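PDB 2QJX: protein BIM1 from Saccharomyces cerevisiae, which binds microtubules, including their growing plus ends, as a yeast member of the EB1 (MAPRE) family, represented here by its calponin-homology domain. Local coordinates for residues N20-L25 against C40-S45. Sequence-based numbering, arbitrary orientation.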
loop_
_atom_site.group_PDB
_atom_site.type_symbol
_atom_site.label_atom_id
_atom_site.label_comp_id
_atom_site.label_asym_id
_atom_site.label_seq_id
_atom_site.Cartn_x
_atom_site.Cartn_y
_atom_site.Cartn_z
ATOM N N ASN A 20 -4.868 -2.848 9.124
ATOM C CA ASN A 20 -5.630 -4.087 9.096
ATOM C C ASN A 20 -7.128 -3.837 9.038
ATOM O O ASN A 20 -7.848 -4.556 8.353
ATOM C CB ASN A 20 -5.297 -4.964 10.311
ATOM C CG ASN A 20 -3.956 -5.664 10.178
ATOM O OD1 ASN A 20 -3.477 -5.917 9.069
ATOM N ND2 ASN A 20 -3.349 -6.001 11.313
ATOM N N GLY A 21 -7.595 -2.821 9.755
ATOM C CA GLY A 21 -9.013 -2.514 9.744
ATOM C C GLY A 21 -9.417 -1.873 8.426
ATOM O O GLY A 21 -10.467 -2.184 7.866
ATOM N N LEU A 22 -8.563 -0.986 7.926
ATOM C CA LEU A 22 -8.818 -0.280 6.676
ATOM C C LEU A 22 -8.949 -1.211 5.479
ATOM O O LEU A 22 -9.878 -1.081 4.686
ATOM C CB LEU A 22 -7.690 0.718 6.398
ATOM C CG LEU A 22 -7.801 1.524 5.100
ATOM C CD1 LEU A 22 -8.939 2.527 5.210
ATOM C CD2 LEU A 22 -6.495 2.247 4.828
ATOM N N LEU A 23 -8.013 -2.147 5.344
ATOM C CA LEU A 23 -8.025 -3.055 4.200
ATOM C C LEU A 23 -8.426 -4.493 4.505
ATOM O O LEU A 23 -8.320 -5.366 3.642
ATOM C CB LEU A 23 -6.647 -3.045 3.533
ATOM C CG LEU A 23 -6.183 -1.684 3.008
ATOM C CD1 LEU A 23 -4.826 -1.816 2.351
ATOM C CD2 LEU A 23 -7.207 -1.144 2.019
ATOM N N ASN A 24 -8.908 -4.738 5.718
ATOM C CA ASN A 24 -9.279 -6.091 6.117
ATOM C C ASN A 24 -8.112 -7.043 5.888
ATOM O O ASN A 24 -8.233 -8.057 5.184
ATOM C CB ASN A 24 -10.496 -6.594 5.344
ATOM C CG ASN A 24 -10.863 -8.018 5.715
ATOM O OD1 ASN A 24 -10.978 -8.348 6.895
ATOM N ND2 ASN A 24 -11.043 -8.871 4.709
ATOM N N LEU A 25 -6.975 -6.692 6.475
ATOM C CA LEU A 25 -5.768 -7.496 6.376
ATOM C C LEU A 25 -5.472 -8.072 7.754
ATOM O O LEU A 25 -6.134 -7.725 8.737
ATOM C CB LEU A 25 -4.587 -6.643 5.903
ATOM C CG LEU A 25 -4.700 -6.075 4.486
ATOM C CD1 LEU A 25 -3.475 -5.230 4.159
ATOM C CD2 LEU A 25 -4.841 -7.223 3.500
ATOM N N CYS A 40 -0.232 -0.159 -2.570
ATOM C CA CYS A 40 -1.028 0.024 -3.776
ATOM C C CYS A 40 -2.497 0.183 -3.432
ATOM O O CYS A 40 -3.160 1.081 -3.944
ATOM C CB CYS A 40 -0.888 -1.178 -4.717
ATOM S SG CYS A 40 0.646 -1.230 -5.655
ATOM N N GLN A 41 -3.017 -0.696 -2.578
ATOM C CA GLN A 41 -4.430 -0.609 -2.243
ATOM C C GLN A 41 -4.800 0.603 -1.406
ATOM O O GLN A 41 -5.939 1.064 -1.462
ATOM C CB GLN A 41 -4.937 -1.887 -1.571
ATOM C CG GLN A 41 -6.448 -1.827 -1.345
ATOM C CD GLN A 41 -7.104 -3.178 -1.259
ATOM O OE1 GLN A 41 -6.552 -4.116 -0.684
ATOM N NE2 GLN A 41 -8.306 -3.285 -1.815
ATOM N N ILE A 42 -3.865 1.124 -0.617
ATOM C CA ILE A 42 -4.186 2.324 0.146
ATOM C C ILE A 42 -4.427 3.414 -0.899
ATOM O O ILE A 42 -5.374 4.199 -0.797
ATOM C CB ILE A 42 -3.035 2.761 1.069
ATOM C CG1 ILE A 42 -2.901 1.772 2.227
ATOM C CG2 ILE A 42 -3.306 4.159 1.618
ATOM C CD1 ILE A 42 -1.809 2.130 3.206
HETATM N N MSE A 43 -3.573 3.453 -1.915
HETATM C CA MSE A 43 -3.735 4.445 -2.971
HETATM C C MSE A 43 -5.030 4.189 -3.745
HETATM O O MSE A 43 -5.671 5.130 -4.220
HETATM C CB MSE A 43 -2.533 4.425 -3.916
HETATM C CG MSE A 43 -1.226 4.885 -3.262
HETATM SE SE MSE A 43 -1.269 6.708 -2.573
HETATM C CE MSE A 43 -0.719 7.648 -4.168
ATOM N N ASP A 44 -5.430 2.927 -3.872
ATOM C CA ASP A 44 -6.675 2.626 -4.580
ATOM C C ASP A 44 -7.867 3.150 -3.782
ATOM O O ASP A 44 -8.829 3.658 -4.359
ATOM C CB ASP A 44 -6.839 1.115 -4.816
ATOM C CG ASP A 44 -8.010 0.789 -5.746
ATOM O OD1 ASP A 44 -8.023 1.316 -6.877
ATOM O OD2 ASP A 44 -8.914 0.007 -5.357
ATOM N N SER A 45 -7.815 3.044 -2.458
ATOM C CA SER A 45 -8.930 3.532 -1.642
ATOM C C SER A 45 -9.118 5.043 -1.830
ATOM O O SER A 45 -10.233 5.562 -1.725
ATOM C CB SER A 45 -8.697 3.223 -0.157
ATOM O OG SER A 45 -7.623 3.980 0.373
#
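Leu-23 and Ile-42 have the nearest CA atoms of the two segments, 7.8 Å apart. Residues 20-25 hold the C-terminal end of helix 12-23 and the turn after it. Asn-24 is the first residue to leave helical geometry, with positive phi, and Leu-25 N bonds back to Asn-20 O. Residues 40-45 are all helical.

Leu-23 is central. Its CG lies anti to its own carbonyl carbon (chi1 -60°), and both methyls reach helix 37-47. CD2 packs on Gln-41 CG at 3.5 Å; CD1 touches Ile-42 CG1 at 4.1 Å. The Leu-23 and Gln-41 side chains run past each other in opposite directions. The leucine methyls lie against Gln-41 CB and CG, and CD2 also reaches the amide carbon. Leu-22 CD2 adds a looser contact to Ile-42 CG1 at 4.5 Å.

The buried Gln-41 amide is satisfied by the C-terminal residues. OE1 accepts from Arg-124, which also bonds to Leu-23 O and so links the two segments. NE2 bonds to Tyr-118 OH and Pro-120 O.

This is side-chain packing between helices 12-23 and 37-47 of the calponin-homology domain, mostly through aliphatic carbons. Helix 95-112 adds Trp-109 against Leu-22 and Leu-102 against Ile-42, while Pro-120 of helix 120-123 touches Leu-23.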